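Catalase-3 (Neurospora crassa, PDB 4AJ9) catalyses the conversion of hydrogen peroxide into water and oxygen at a heme, a reaction thought to protect cells from peroxide damage. Local coordinates at residues 85-88 against 89-92; 230-233 against 234-238; 395-399 against 400-404; 479-482 against 483-486. One frame throughout, in Å; residues are numbered along the deposited sequence. Where two conformers were deposited one is given.

Interaction 1 (85-88 against 89-92); sequences TAAS and FLGA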
ATOM      1  N   THR C  85      21.636  -6.490 -35.365  1.00  8.46           N
ATOM      2  CA  THR C  85      20.954  -6.834 -34.117  1.00  6.73           C
ATOM      3  C   THR C  85      20.104  -8.082 -34.255  1.00  6.04           C
ATOM      4  O   THR C  85      19.484  -8.302 -35.292  1.00  7.43           O
ATOM      5  CB  THR C  85      20.073  -5.665 -33.612  1.00 10.02           C
ATOM      6  OG1 THR C  85      19.541  -5.988 -32.322  1.00  9.17           O
ATOM      7  CG2 THR C  85      18.921  -5.393 -34.589  1.00  6.01           C
ATOM      8  N   ALA C  86      20.085  -8.896 -33.198  1.00  7.07           N
ATOM      9  CA  ALA C  86      19.194 -10.058 -33.109  1.00  7.58           C
ATOM     10  C   ALA C  86      17.784  -9.672 -32.687  1.00 10.33           C
ATOM     11  O   ALA C  86      16.909 -10.539 -32.590  1.00 12.24           O
ATOM     12  CB  ALA C  86      19.753 -11.081 -32.125  1.00  7.14           C
ATOM     13  N   ALA C  87      17.568  -8.388 -32.402  1.00  9.30           N
ATOM     14  CA  ALA C  87      16.253  -7.918 -31.957  1.00 10.09           C
ATOM     15  C   ALA C  87      15.157  -8.319 -32.941  1.00  9.96           C
ATOM     16  O   ALA C  87      15.211  -7.978 -34.115  1.00 12.05           O
ATOM     17  CB  ALA C  87      16.262  -6.406 -31.753  1.00  7.31           C
ATOM     18  N   SER C  88      14.158  -9.038 -32.445  1.00  8.31           N
ATOM     19  CA  SER C  88      13.139  -9.631 -33.297  1.00  7.78           C
ATOM     20  C   SER C  88      12.293  -8.582 -34.020  1.00 10.54           C
ATOM     21  O   SER C  88      11.894  -8.779 -35.162  1.00  9.27           O
ATOM     22  CB  SER C  88      12.237 -10.560 -32.474  1.00  7.96           C
ATOM     23  OG  SER C  88      11.062 -10.891 -33.195  1.00 13.22           O
ATOM     24  N   PHE C  89      12.013  -7.468 -33.359  1.00  6.98           N
ATOM     25  CA  PHE C  89      11.158  -6.460 -33.974  1.00  7.05           C
ATOM     26  C   PHE C  89      11.857  -5.744 -35.134  1.00  6.66           C
ATOM     27  O   PHE C  89      11.215  -5.042 -35.910  1.00  8.79           O
ATOM     28  CB  PHE C  89      10.614  -5.471 -32.935  1.00  7.73           C
ATOM     29  CG  PHE C  89      11.602  -4.418 -32.496  1.00  7.75           C
ATOM     30  CD1 PHE C  89      12.625  -4.732 -31.610  1.00  7.40           C
ATOM     31  CD2 PHE C  89      11.486  -3.112 -32.948  1.00  7.06           C
ATOM     32  CE1 PHE C  89      13.520  -3.766 -31.201  1.00  9.23           C
ATOM     33  CE2 PHE C  89      12.374  -2.138 -32.531  1.00  8.87           C
ATOM     34  CZ  PHE C  89      13.393  -2.466 -31.667  1.00  8.66           C
ATOM     35  N   LEU C  90      13.166  -5.933 -35.256  1.00  6.56           N
ATOM     36  CA  LEU C  90      13.914  -5.350 -36.368  1.00  5.55           C
ATOM     37  C   LEU C  90      14.378  -6.411 -37.367  1.00 12.69           C
ATOM     38  O   LEU C  90      15.229  -6.144 -38.218  1.00  9.71           O
ATOM     39  CB  LEU C  90      15.104  -4.553 -35.837  1.00  5.84           C
ATOM     40  CG  LEU C  90      14.714  -3.324 -35.007  1.00  5.91           C
ATOM     41  CD1 LEU C  90      15.906  -2.768 -34.255  1.00  5.19           C
ATOM     42  CD2 LEU C  90      14.087  -2.252 -35.902  1.00  8.70           C
ATOM     43  N   GLY C  91      13.797  -7.604 -37.279  1.00  8.15           N
ATOM     44  CA  GLY C  91      14.322  -8.757 -37.989  1.00  8.39           C
ATOM     45  C   GLY C  91      13.808  -9.029 -39.396  1.00 13.23           C
ATOM     46  O   GLY C  91      14.276  -9.952 -40.050  1.00 11.73           O
ATOM     47  N   ALA C  92      12.854  -8.240 -39.873  1.00  7.97           N
ATOM     48  CA  ALA C  92      12.367  -8.421 -41.244  1.00 13.09           C
ATOM     49  C   ALA C  92      11.767  -7.150 -41.817  1.00 18.44           C
ATOM     50  O   ALA C  92      11.149  -6.359 -41.097  1.00 11.59           O
ATOM     51  CB  ALA C  92      11.349  -9.554 -41.311  1.00 13.58           C
TER

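Interaction 2 (230-233 against 234-238); sequences WKTK and QGKAA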
ATOM      1  N   TRP C 230      14.627   9.449 -32.777  1.00  4.61           N
ATOM      2  CA  TRP C 230      13.334   9.512 -33.449  1.00  5.46           C
ATOM      3  C   TRP C 230      13.288  10.827 -34.205  1.00  4.99           C
ATOM      4  O   TRP C 230      13.477  11.885 -33.613  1.00  8.07           O
ATOM      5  CB  TRP C 230      12.166   9.493 -32.452  1.00  4.51           C
ATOM      6  CG  TRP C 230      11.913   8.193 -31.727  1.00  8.00           C
ATOM      7  CD1 TRP C 230      12.128   7.933 -30.402  1.00  5.89           C
ATOM      8  CD2 TRP C 230      11.345   7.001 -32.282  1.00  6.46           C
ATOM      9  NE1 TRP C 230      11.737   6.645 -30.106  1.00  7.66           N
ATOM     10  CE2 TRP C 230      11.257   6.054 -31.243  1.00  5.54           C
ATOM     11  CE3 TRP C 230      10.905   6.644 -33.559  1.00  5.50           C
ATOM     12  CZ2 TRP C 230      10.758   4.772 -31.444  1.00  7.95           C
ATOM     13  CZ3 TRP C 230      10.408   5.374 -33.760  1.00  6.21           C
ATOM     14  CH2 TRP C 230      10.327   4.451 -32.702  1.00  4.69           C
ATOM     15  N   LYS C 231      13.023  10.761 -35.504  1.00  9.72           N
ATOM     16  CA  LYS C 231      12.992  11.948 -36.349  1.00  7.91           C
ATOM     17  C   LYS C 231      11.549  12.239 -36.730  1.00  7.22           C
ATOM     18  O   LYS C 231      10.893  11.433 -37.383  1.00  6.95           O
ATOM     19  CB  LYS C 231      13.846  11.732 -37.604  1.00  7.90           C
ATOM     20  CG  LYS C 231      15.325  11.460 -37.325  1.00 10.96           C
ATOM     21  CD  LYS C 231      15.991  12.632 -36.618  1.00 15.70           C
ATOM     22  CE  LYS C 231      16.170  13.817 -37.538  1.00 19.09           C
ATOM     23  NZ  LYS C 231      16.679  15.018 -36.804  1.00 22.35           N
ATOM     24  N   THR C 232      11.035  13.384 -36.304  1.00  6.83           N
ATOM     25  CA  THR C 232       9.627  13.673 -36.551  1.00  6.07           C
ATOM     26  C   THR C 232       9.362  13.897 -38.043  1.00  9.29           C
ATOM     27  O   THR C 232      10.062  14.673 -38.702  1.00  7.79           O
ATOM     28  CB  THR C 232       9.124  14.875 -35.728  1.00  8.09           C
ATOM     29  OG1 THR C 232       7.818  15.238 -36.180  1.00  8.32           O
ATOM     30  CG2 THR C 232      10.060  16.065 -35.879  1.00  5.53           C
ATOM     31  N   LYS C 233       8.364  13.206 -38.578  1.00  6.79           N
ATOM     32  CA  LYS C 233       7.981  13.422 -39.975  1.00  7.67           C
ATOM     33  C   LYS C 233       7.118  14.671 -40.114  1.00  8.82           C
ATOM     34  O   LYS C 233       6.804  15.104 -41.228  1.00 10.36           O
ATOM     35  CB  LYS C 233       7.259  12.199 -40.556  1.00 13.54           C
ATOM     36  CG  LYS C 233       8.074  10.898 -40.487  1.00 11.31           C
ATOM     37  CD  LYS C 233       9.460  11.085 -41.082  1.00 20.74           C
ATOM     38  CE  LYS C 233       9.380  11.447 -42.562  1.00 32.90           C
ATOM     39  NZ  LYS C 233      10.702  11.873 -43.111  1.00 33.09           N
ATOM     40  N   GLN C 234       6.735  15.248 -38.979  1.00  9.54           N
ATOM     41  CA  GLN C 234       5.953  16.483 -38.975  1.00  9.36           C
ATOM     42  C   GLN C 234       6.867  17.725 -38.958  1.00  7.14           C
ATOM     43  O   GLN C 234       6.411  18.830 -39.208  1.00  7.48           O
ATOM     44  CB  GLN C 234       4.957  16.507 -37.797  1.00  5.57           C
ATOM     45  CG  GLN C 234       3.821  15.474 -37.894  1.00  7.78           C
ATOM     46  CD  GLN C 234       4.293  14.033 -37.748  1.00  7.15           C
ATOM     47  OE1 GLN C 234       3.991  13.181 -38.584  1.00 10.32           O
ATOM     48  NE2 GLN C 234       5.030  13.753 -36.676  1.00 11.51           N
ATOM     49  N   GLY C 235       8.157  17.525 -38.683  1.00  6.08           N
ATOM     50  CA  GLY C 235       9.105  18.623 -38.553  1.00  6.81           C
ATOM     51  C   GLY C 235       9.150  19.200 -37.142  1.00  8.81           C
ATOM     52  O   GLY C 235       8.143  19.211 -36.435  1.00 12.46           O
ATOM     53  N   LYS C 236      10.319  19.667 -36.713  1.00  7.85           N
ATOM     54  CA  LYS C 236      10.419  20.312 -35.403  1.00 11.18           C
ATOM     55  C   LYS C 236       9.845  21.735 -35.430  1.00 11.19           C
ATOM     56  O   LYS C 236      10.058  22.476 -36.386  1.00 12.25           O
ATOM     57  CB  LYS C 236      11.868  20.325 -34.915  1.00  7.89           C
ATOM     58  CG  LYS C 236      12.376  18.952 -34.466  1.00  9.12           C
ATOM     59  CD  LYS C 236      13.800  19.012 -33.944  1.00 10.99           C
ATOM     60  CE  LYS C 236      14.790  19.322 -35.070  1.00 14.08           C
ATOM     61  NZ  LYS C 236      16.174  19.485 -34.551  1.00 29.72           N
ATOM     62  N   ALA C 237       9.102  22.106 -34.390  1.00  9.24           N
ATOM     63  CA  ALA C 237       8.523  23.444 -34.304  1.00 10.05           C
ATOM     64  C   ALA C 237       8.413  23.848 -32.846  1.00 12.30           C
ATOM     65  O   ALA C 237       8.189  23.001 -31.986  1.00  9.18           O
ATOM     66  CB  ALA C 237       7.143  23.476 -34.966  1.00 13.02           C
ATOM     67  N   ALA C 238       8.579  25.136 -32.562  1.00  9.78           N
ATOM     68  CA  ALA C 238       8.506  25.617 -31.183  1.00  3.43           C
ATOM     69  C   ALA C 238       7.755  26.935 -31.065  1.00  8.65           C
ATOM     70  O   ALA C 238       7.609  27.683 -32.031  1.00  5.05           O
ATOM     71  CB  ALA C 238       9.896  25.751 -30.596  1.00  9.73           C
TER

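Interaction 3 (395-399 against 400-404); sequences HHYSP and SYLNK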
ATOM      1  N   HIS C 395       5.225 -27.170  -9.336  1.00  4.99           N
ATOM      2  CA  HIS C 395       6.652 -27.260  -9.046  1.00  8.88           C
ATOM      3  C   HIS C 395       7.348 -25.977  -9.513  1.00  2.68           C
ATOM      4  O   HIS C 395       8.011 -25.934 -10.556  1.00  3.78           O
ATOM      5  CB  HIS C 395       7.239 -28.551  -9.642  1.00  4.78           C
ATOM      6  CG  HIS C 395       6.521 -29.779  -9.174  1.00  6.60           C
ATOM      7  ND1 HIS C 395       5.635 -30.469  -9.972  1.00  5.28           N
ATOM      8  CD2 HIS C 395       6.501 -30.396  -7.967  1.00  5.89           C
ATOM      9  CE1 HIS C 395       5.121 -31.475  -9.286  1.00  7.60           C
ATOM     10  NE2 HIS C 395       5.632 -31.455  -8.068  1.00  8.58           N
ATOM     11  N   HIS C 396       7.147 -24.938  -8.707  1.00  7.13           N
ATOM     12  CA  HIS C 396       7.509 -23.562  -9.019  1.00  2.57           C
ATOM     13  C   HIS C 396       8.930 -23.217  -8.576  1.00  3.55           C
ATOM     14  O   HIS C 396       9.171 -22.233  -7.870  1.00  4.64           O
ATOM     15  CB  HIS C 396       6.499 -22.598  -8.378  1.00  3.15           C
ATOM     16  CG  HIS C 396       6.303 -22.805  -6.904  1.00  3.93           C
ATOM     17  ND1 HIS C 396       6.675 -23.962  -6.249  1.00  5.25           N
ATOM     18  CD2 HIS C 396       5.767 -21.996  -5.956  1.00  5.20           C
ATOM     19  CE1 HIS C 396       6.373 -23.856  -4.967  1.00  4.64           C
ATOM     20  NE2 HIS C 396       5.819 -22.675  -4.764  1.00  3.14           N
ATOM     21  N   TYR C 397       9.877 -24.036  -9.010  1.00  5.83           N
ATOM     22  CA  TYR C 397      11.273 -23.835  -8.665  1.00  7.19           C
ATOM     23  C   TYR C 397      12.125 -24.540  -9.707  1.00  5.33           C
ATOM     24  O   TYR C 397      11.660 -25.459 -10.386  1.00  4.57           O
ATOM     25  CB  TYR C 397      11.568 -24.400  -7.275  1.00  3.83           C
ATOM     26  CG  TYR C 397      11.135 -25.841  -7.137  1.00  1.98           C
ATOM     27  CD1 TYR C 397       9.835 -26.151  -6.786  1.00  6.09           C
ATOM     28  CD2 TYR C 397      12.017 -26.886  -7.395  1.00  3.63           C
ATOM     29  CE1 TYR C 397       9.414 -27.454  -6.673  1.00  2.50           C
ATOM     30  CE2 TYR C 397      11.600 -28.216  -7.290  1.00  5.22           C
ATOM     31  CZ  TYR C 397      10.291 -28.486  -6.926  1.00  6.71           C
ATOM     32  OH  TYR C 397       9.833 -29.782  -6.817  1.00  7.46           O
ATOM     33  N   SER C 398      13.369 -24.097  -9.834  0.58  4.51           N
ATOM     34  CA  SER C 398      14.343 -24.734 -10.711  0.58  6.05           C
ATOM     35  C   SER C 398      15.668 -24.816  -9.961  0.58  4.98           C
ATOM     36  O   SER C 398      16.007 -23.900  -9.221  0.58  5.59           O
ATOM     37  CB  SER C 398      14.529 -23.901 -11.980  0.58  6.10           C
ATOM     38  OG  SER C 398      15.420 -24.531 -12.882  0.58 10.17           O
ATOM     39  N   PRO C 399      16.426 -25.908 -10.150  1.00  4.48           N
ATOM     40  CA  PRO C 399      16.110 -27.065 -11.000  1.00  3.85           C
ATOM     41  C   PRO C 399      15.141 -28.016 -10.334  1.00  5.96           C
ATOM     42  O   PRO C 399      14.928 -27.945  -9.120  1.00  4.92           O
ATOM     43  CB  PRO C 399      17.464 -27.763 -11.153  1.00  4.58           C
ATOM     44  CG  PRO C 399      18.155 -27.466  -9.841  1.00  7.76           C
ATOM     45  CD  PRO C 399      17.746 -26.044  -9.502  1.00  5.18           C
ATOM     46  N   SER C 400      14.574 -28.921 -11.124  1.00  4.49           N
ATOM     47  CA  SER C 400      13.565 -29.833 -10.616  1.00  6.57           C
ATOM     48  C   SER C 400      13.426 -31.056 -11.517  1.00  8.59           C
ATOM     49  O   SER C 400      13.368 -30.927 -12.740  1.00  6.95           O
ATOM     50  CB  SER C 400      12.223 -29.106 -10.530  1.00  3.60           C
ATOM     51  OG  SER C 400      11.175 -30.029 -10.320  1.00  5.92           O
ATOM     52  N   TYR C 401      13.373 -32.234 -10.902  1.00  7.45           N
ATOM     53  CA  TYR C 401      13.042 -33.455 -11.615  1.00  8.59           C
ATOM     54  C   TYR C 401      11.544 -33.483 -11.888  1.00  6.85           C
ATOM     55  O   TYR C 401      11.110 -33.834 -12.988  1.00  7.95           O
ATOM     56  CB  TYR C 401      13.458 -34.695 -10.804  1.00  6.92           C
ATOM     57  CG  TYR C 401      12.807 -35.969 -11.293  1.00  5.89           C
ATOM     58  CD1 TYR C 401      13.307 -36.651 -12.395  1.00 10.62           C
ATOM     59  CD2 TYR C 401      11.681 -36.482 -10.658  1.00  7.28           C
ATOM     60  CE1 TYR C 401      12.701 -37.816 -12.852  1.00 11.60           C
ATOM     61  CE2 TYR C 401      11.078 -37.640 -11.098  1.00  8.98           C
ATOM     62  CZ  TYR C 401      11.588 -38.300 -12.197  1.00 15.51           C
ATOM     63  OH  TYR C 401      10.976 -39.446 -12.639  1.00 16.00           O
ATOM     64  N   LEU C 402      10.761 -33.088 -10.885  1.00  5.39           N
ATOM     65  CA  LEU C 402       9.294 -33.154 -10.952  1.00  2.99           C
ATOM     66  C   LEU C 402       8.620 -32.288 -12.023  1.00  9.69           C
ATOM     67  O   LEU C 402       7.537 -32.640 -12.494  1.00  8.06           O
ATOM     68  CB  LEU C 402       8.682 -32.846  -9.583  1.00  5.04           C
ATOM     69  CG  LEU C 402       9.001 -33.833  -8.468  1.00  7.73           C
ATOM     70  CD1 LEU C 402       8.424 -33.346  -7.128  1.00  6.14           C
ATOM     71  CD2 LEU C 402       8.445 -35.194  -8.830  1.00  8.12           C
ATOM     72  N   ASN C 403       9.213 -31.154 -12.398  1.00  4.30           N
ATOM     73  CA  ASN C 403       8.612 -30.367 -13.479  1.00  5.07           C
ATOM     74  C   ASN C 403       9.245 -30.653 -14.842  1.00  6.97           C
ATOM     75  O   ASN C 403       8.990 -29.949 -15.826  1.00  6.94           O
ATOM     76  CB  ASN C 403       8.565 -28.859 -13.163  1.00  6.50           C
ATOM     77  CG  ASN C 403       9.950 -28.234 -13.030  1.00  9.81           C
ATOM     78  OD1 ASN C 403      10.924 -28.701 -13.632  1.00  6.38           O
ATOM     79  ND2 ASN C 403      10.040 -27.167 -12.232  1.00  4.26           N
ATOM     80  N   LYS C 404      10.074 -31.695 -14.895  1.00  8.63           N
ATOM     81  CA  LYS C 404      10.657 -32.138 -16.159  1.00 10.37           C
ATOM     82  C   LYS C 404      11.550 -31.081 -16.798  1.00 13.47           C
ATOM     83  O   LYS C 404      11.857 -31.141 -17.988  1.00  9.30           O
ATOM     84  CB  LYS C 404       9.548 -32.558 -17.122  1.00  7.80           C
ATOM     85  CG  LYS C 404       8.706 -33.701 -16.581  1.00 17.11           C
ATOM     86  CD  LYS C 404       7.393 -33.844 -17.330  1.00 25.52           C
ATOM     87  CE  LYS C 404       6.645 -35.103 -16.912  1.00 29.99           C
ATOM     88  NZ  LYS C 404       7.328 -36.336 -17.411  1.00 33.59           N
TER

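Interaction 4 (479-482 against 483-486); sequences NVLE and QLNK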
ATOM      1  N   ASN C 479      27.463  33.141  -9.731  1.00 13.02           N
ATOM      2  CA  ASN C 479      27.932  31.785 -10.014  1.00  9.21           C
ATOM      3  C   ASN C 479      27.443  31.326 -11.376  1.00 10.77           C
ATOM      4  O   ASN C 479      28.176  30.698 -12.133  1.00 10.67           O
ATOM      5  CB  ASN C 479      27.469  30.822  -8.915  1.00  9.59           C
ATOM      6  CG  ASN C 479      28.127  31.106  -7.591  1.00 14.28           C
ATOM      7  OD1 ASN C 479      29.150  31.775  -7.542  1.00 14.89           O
ATOM      8  ND2 ASN C 479      27.550  30.595  -6.508  1.00 14.37           N
ATOM      9  N   VAL C 480      26.189  31.643 -11.684  1.00 11.25           N
ATOM     10  CA  VAL C 480      25.630  31.338 -12.996  1.00 11.35           C
ATOM     11  C   VAL C 480      26.402  32.049 -14.117  1.00  9.77           C
ATOM     12  O   VAL C 480      26.771  31.424 -15.105  1.00  8.32           O
ATOM     13  CB  VAL C 480      24.125  31.684 -13.053  1.00 12.03           C
ATOM     14  CG1 VAL C 480      23.601  31.589 -14.472  1.00  9.18           C
ATOM     15  CG2 VAL C 480      23.345  30.753 -12.129  1.00  7.95           C
ATOM     16  N   LEU C 481      26.668  33.347 -13.953  1.00 14.43           N
ATOM     17  CA  LEU C 481      27.444  34.094 -14.955  1.00 12.95           C
ATOM     18  C   LEU C 481      28.834  33.500 -15.146  1.00  8.67           C
ATOM     19  O   LEU C 481      29.312  33.370 -16.266  1.00  7.87           O
ATOM     20  CB  LEU C 481      27.577  35.570 -14.574  1.00 15.30           C
ATOM     21  CG  LEU C 481      26.343  36.429 -14.843  1.00 24.30           C
ATOM     22  CD1 LEU C 481      26.604  37.860 -14.412  1.00 33.07           C
ATOM     23  CD2 LEU C 481      25.967  36.372 -16.319  1.00 20.72           C
ATOM     24  N   GLU C 482      29.486  33.155 -14.042  1.00  8.18           N
ATOM     25  CA  GLU C 482      30.826  32.593 -14.118  1.00  8.94           C
ATOM     26  C   GLU C 482      30.830  31.307 -14.947  1.00  9.30           C
ATOM     27  O   GLU C 482      31.755  31.054 -15.721  1.00  9.94           O
ATOM     28  CB  GLU C 482      31.380  32.336 -12.719  1.00 16.00           C
ATOM     29  CG  GLU C 482      32.680  31.576 -12.722  1.00 27.78           C
ATOM     30  CD  GLU C 482      33.291  31.472 -11.342  1.00 43.78           C
ATOM     31  OE1 GLU C 482      32.622  30.931 -10.435  1.00 42.68           O
ATOM     32  OE2 GLU C 482      34.441  31.931 -11.166  1.00 58.23           O
ATOM     33  N   GLN C 483      29.787  30.500 -14.789  1.00  8.29           N
ATOM     34  CA  GLN C 483      29.640  29.285 -15.588  1.00  7.75           C
ATOM     35  C   GLN C 483      29.273  29.561 -17.039  1.00  8.57           C
ATOM     36  O   GLN C 483      29.831  28.947 -17.948  1.00  9.29           O
ATOM     37  CB  GLN C 483      28.632  28.330 -14.945  1.00  9.65           C
ATOM     38  CG  GLN C 483      29.087  27.828 -13.590  1.00  3.70           C
ATOM     39  CD  GLN C 483      30.385  27.047 -13.669  1.00 11.58           C
ATOM     40  OE1 GLN C 483      30.547  26.193 -14.540  1.00 10.25           O
ATOM     41  NE2 GLN C 483      31.313  27.333 -12.760  1.00 12.20           N
ATOM     42  N   LEU C 484      28.328  30.464 -17.275  1.00  6.91           N
ATOM     43  CA  LEU C 484      27.963  30.758 -18.658  1.00  6.88           C
ATOM     44  C   LEU C 484      29.186  31.259 -19.411  1.00 10.39           C
ATOM     45  O   LEU C 484      29.380  30.933 -20.575  1.00  9.86           O
ATOM     46  CB  LEU C 484      26.863  31.814 -18.727  1.00 10.73           C
ATOM     47  CG  LEU C 484      25.501  31.377 -18.186  1.00 11.31           C
ATOM     48  CD1 LEU C 484      24.538  32.558 -18.224  1.00 10.67           C
ATOM     49  CD2 LEU C 484      24.957  30.190 -18.985  1.00  5.42           C
ATOM     50  N   ASN C 485      29.998  32.060 -18.723  1.00  7.73           N
ATOM     51  CA  ASN C 485      31.186  32.649 -19.316  1.00  9.07           C
ATOM     52  C   ASN C 485      32.208  31.621 -19.790  1.00 10.70           C
ATOM     53  O   ASN C 485      33.039  31.920 -20.653  1.00 13.70           O
ATOM     54  CB  ASN C 485      31.867  33.601 -18.328  1.00 14.93           C
ATOM     55  CG  ASN C 485      32.980  34.415 -18.984  1.00 12.90           C
ATOM     56  OD1 ASN C 485      32.816  34.910 -20.093  1.00 12.02           O
ATOM     57  ND2 ASN C 485      34.116  34.532 -18.310  1.00 14.18           N
ATOM     58  N   LYS C 486      32.171  30.424 -19.207  1.00 10.10           N
ATOM     59  CA  LYS C 486      33.094  29.363 -19.589  1.00 11.33           C
ATOM     60  C   LYS C 486      32.648  28.730 -20.893  1.00 12.35           C
ATOM     61  O   LYS C 486      33.418  28.055 -21.581  1.00 13.82           O
ATOM     62  CB  LYS C 486      33.190  28.299 -18.491  1.00 13.84           C
ATOM     63  CG  LYS C 486      34.007  28.720 -17.296  1.00  6.71           C
ATOM     64  CD  LYS C 486      34.027  27.610 -16.268  1.00 16.10           C
ATOM     65  CE  LYS C 486      34.596  28.081 -14.934  1.00 30.46           C
ATOM     66  NZ  LYS C 486      36.055  28.370 -14.996  1.00 28.15           N
TER
HETATM   67  O   HOH W   1      30.524  29.045 -10.602  1.00 20.46           O
HETATM   68  O   HOH W   2      33.987  32.562 -16.055  1.00 17.27           O

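Interaction 1 (85-88 against 89-92)
The carbonyl oxygen of Ser88 is gripped from two quarters. Within the loop, Gly91 N donates to Ser88 O at 3.1 Å, with an N-H...O angle of 150°, and the ammonium group of Lys95 supplies a second hydrogen bond. One residue earlier the same spacing recurs: Leu90 N reaches Ala87 O, again at 3.1 Å. In both backbone bonds the donor stands well above the carbonyl plane instead of approaching a lone pair, as happens when a chain winds tightly with bonds three residues apart.

Tight winding also brings apolar groups together. The Phe89 side chain turns back over its own backbone, CG lying between N and the carbonyl carbon (chi1 78°), and this lets its ring meet Ala87: CB of Ala87 approaches Phe89 CE1 obliquely at 3.8 Å. Leu90 CG sits 3.6 Å above one face of the same ring, displaced toward the rim. Farther down the leucine, CD1 lies 4.0 Å from Thr85 CG2, the two side chains crossing at about a right angle.

The polar side chains of Thr85 and Ser88 are satisfied as well. Thr85 OG1 accepts a nearly straight bond from Ala87 N (3.1 Å, 163°) and is also paired with the carbonyl of Gly336, while Ser88 OG is held by Asp129. Phe126 and Phe133 meet the Phe89 ring, so this buried loop packs against the strands 121-128 and 131-138. An ST turn at Thr85 running into a short run of 3-10 winding thus forms part of the connection between strands 68-77 and 96-104 of the antiparallel catalase sheet.

Interaction 2 (230-233 against 234-238)
Thr232 OG1 serves as both acceptor and donor where the chain leaves its strand. It accepts from Gln234 N at 3.0 Å, with an N-H...O angle of 143°, and it is hydrogen-bonded to the carbonyl of Arg204. The chi1 of 170° lays OG1 beside the threonine's own carbonyl carbon, next to the backbone that runs on toward Gln234. A weak bond from Gly235 N to Thr232 O, 3.4 Å long, spans the same bend. An oxygen of threonine accepting from the backbone N two residues on is an ST turn, and here it ends strand 223-232 and starts the loop toward helix 241-250.

The Gln234 amide folds back at chi2 (68°), bringing NE2 to 3.2 Å from Thr232 OG1. Both ends of the amide are hydrogen-bonded: NE2 to Arg204 O, and OE1 from Ser270 N. Gly235 has a positive phi, at which a CB would jam against the carbonyl oxygen of Gln234.

The methyl branch of the threonine, CG2, packs 4.0 Å from Lys236 CG. Lys231 NZ and Lys236 NZ stay 5.0 Å apart, with Asp207 salt-bridged to the first and only a long, weak ion partner of the second.

Interaction 3 (395-399 against 400-404)
Ser400 CB lies 3.4 Å from Tyr397 CE2, approaching the ring obliquely, and the serine opens an ST motif: its OG accepts from Asn403 N at 3.1 Å. The motif overlaps the type I beta turn that runs from Tyr401 to Lys404. Asp178 of the second subunit uses one carboxylate oxygen for both Tyr397 OH and Ser400 OG, and the other for Tyr401 N, fixing the bend in the subunit interface.

Leu402 comes next, with its CB 3.6 Å from the centroid of the His395 ring and almost along the ring normal, a CH-pi contact over the face. Its CD1 reaches beyond, to 3.5 Å from His395 NE2, and also meets the hydroxyl end of Tyr397 at 3.8 Å from OH. With an alanine in place of His395 the flat surface under Leu402 CB and CD1 is gone, and the leucine would probably be freer to turn over the gap.

Asn403 ties the bend back to the first segment. Its CB touches His395 CB, and a chi1 of 64° swings the amide inward toward the backbone of residues 395-399. OD1 is engaged by Gly405 N, while ND2 serves two carbonyls: a weak bond goes to Tyr397 O, and a straighter one to His395 O, 2.9 Å away with an N-H...O angle of 164° and only 3° out of the asparagine amide plane.

Interaction 4 (479-482 against 483-486)
Residues 479-482 run into 483-486 as one stretch of helix 474-487, joined by three backbone bonds in the i to i+4 pattern of an alpha helix: Gln483 N to Asn479 O at 3.1 Å, Leu484 N to Val480 O at 2.8 Å, and Asn485 N to Leu481 O at 2.9 Å. The middle one is nearly linear with the carbonyl, at a C=O...N angle of 163°. Lys486 N instead bonds to Gln483 O, three residues back.

Val480 and Leu484, one turn apart, run alongside each other, with CG1 of the valine 4.0 Å from CD1 of the leucine. Shortening Leu484 to an alanine removes CD1, and a gap beside Val480 CG1 would probably open on this buried side.

Water ties the polar side together. One molecule donates to Glu482 OE1 (2.8 Å) and to Asn479 O while accepting from Gln483 NE2, whose chain is bent at chi2 (-61°); Gln483 OE1 is hydrogen-bonded to Tyr442 OH. A second water links Glu482 O to Asn485 ND2, which also bonds to Gln505 O.

Val480 packs on helix 174-182, Leu484 faces both Phe191 of helix 187-193 and Val495 of helix 489-499, and Leu481 also leans on helix 489-499.

In the fold
The four contacts follow one another along the chain, none nesting in or crossing another. Interaction 1 lies in the loop joining strands 68-77 and 96-104, and interaction 2 turns the chain off strand 223-232 of the same antiparallel sheet; their nearest atoms are about 7 Å apart. Interaction 3 folds up a loop about 46 Å from the centre of the chain, where it meets other subunits. Interaction 4, in the helical region that follows, lies about 63 Å from interaction 3, centre to centre. In the assembly the two regions nevertheless meet, since Asn479 packs on Tyr401 of a second subunit.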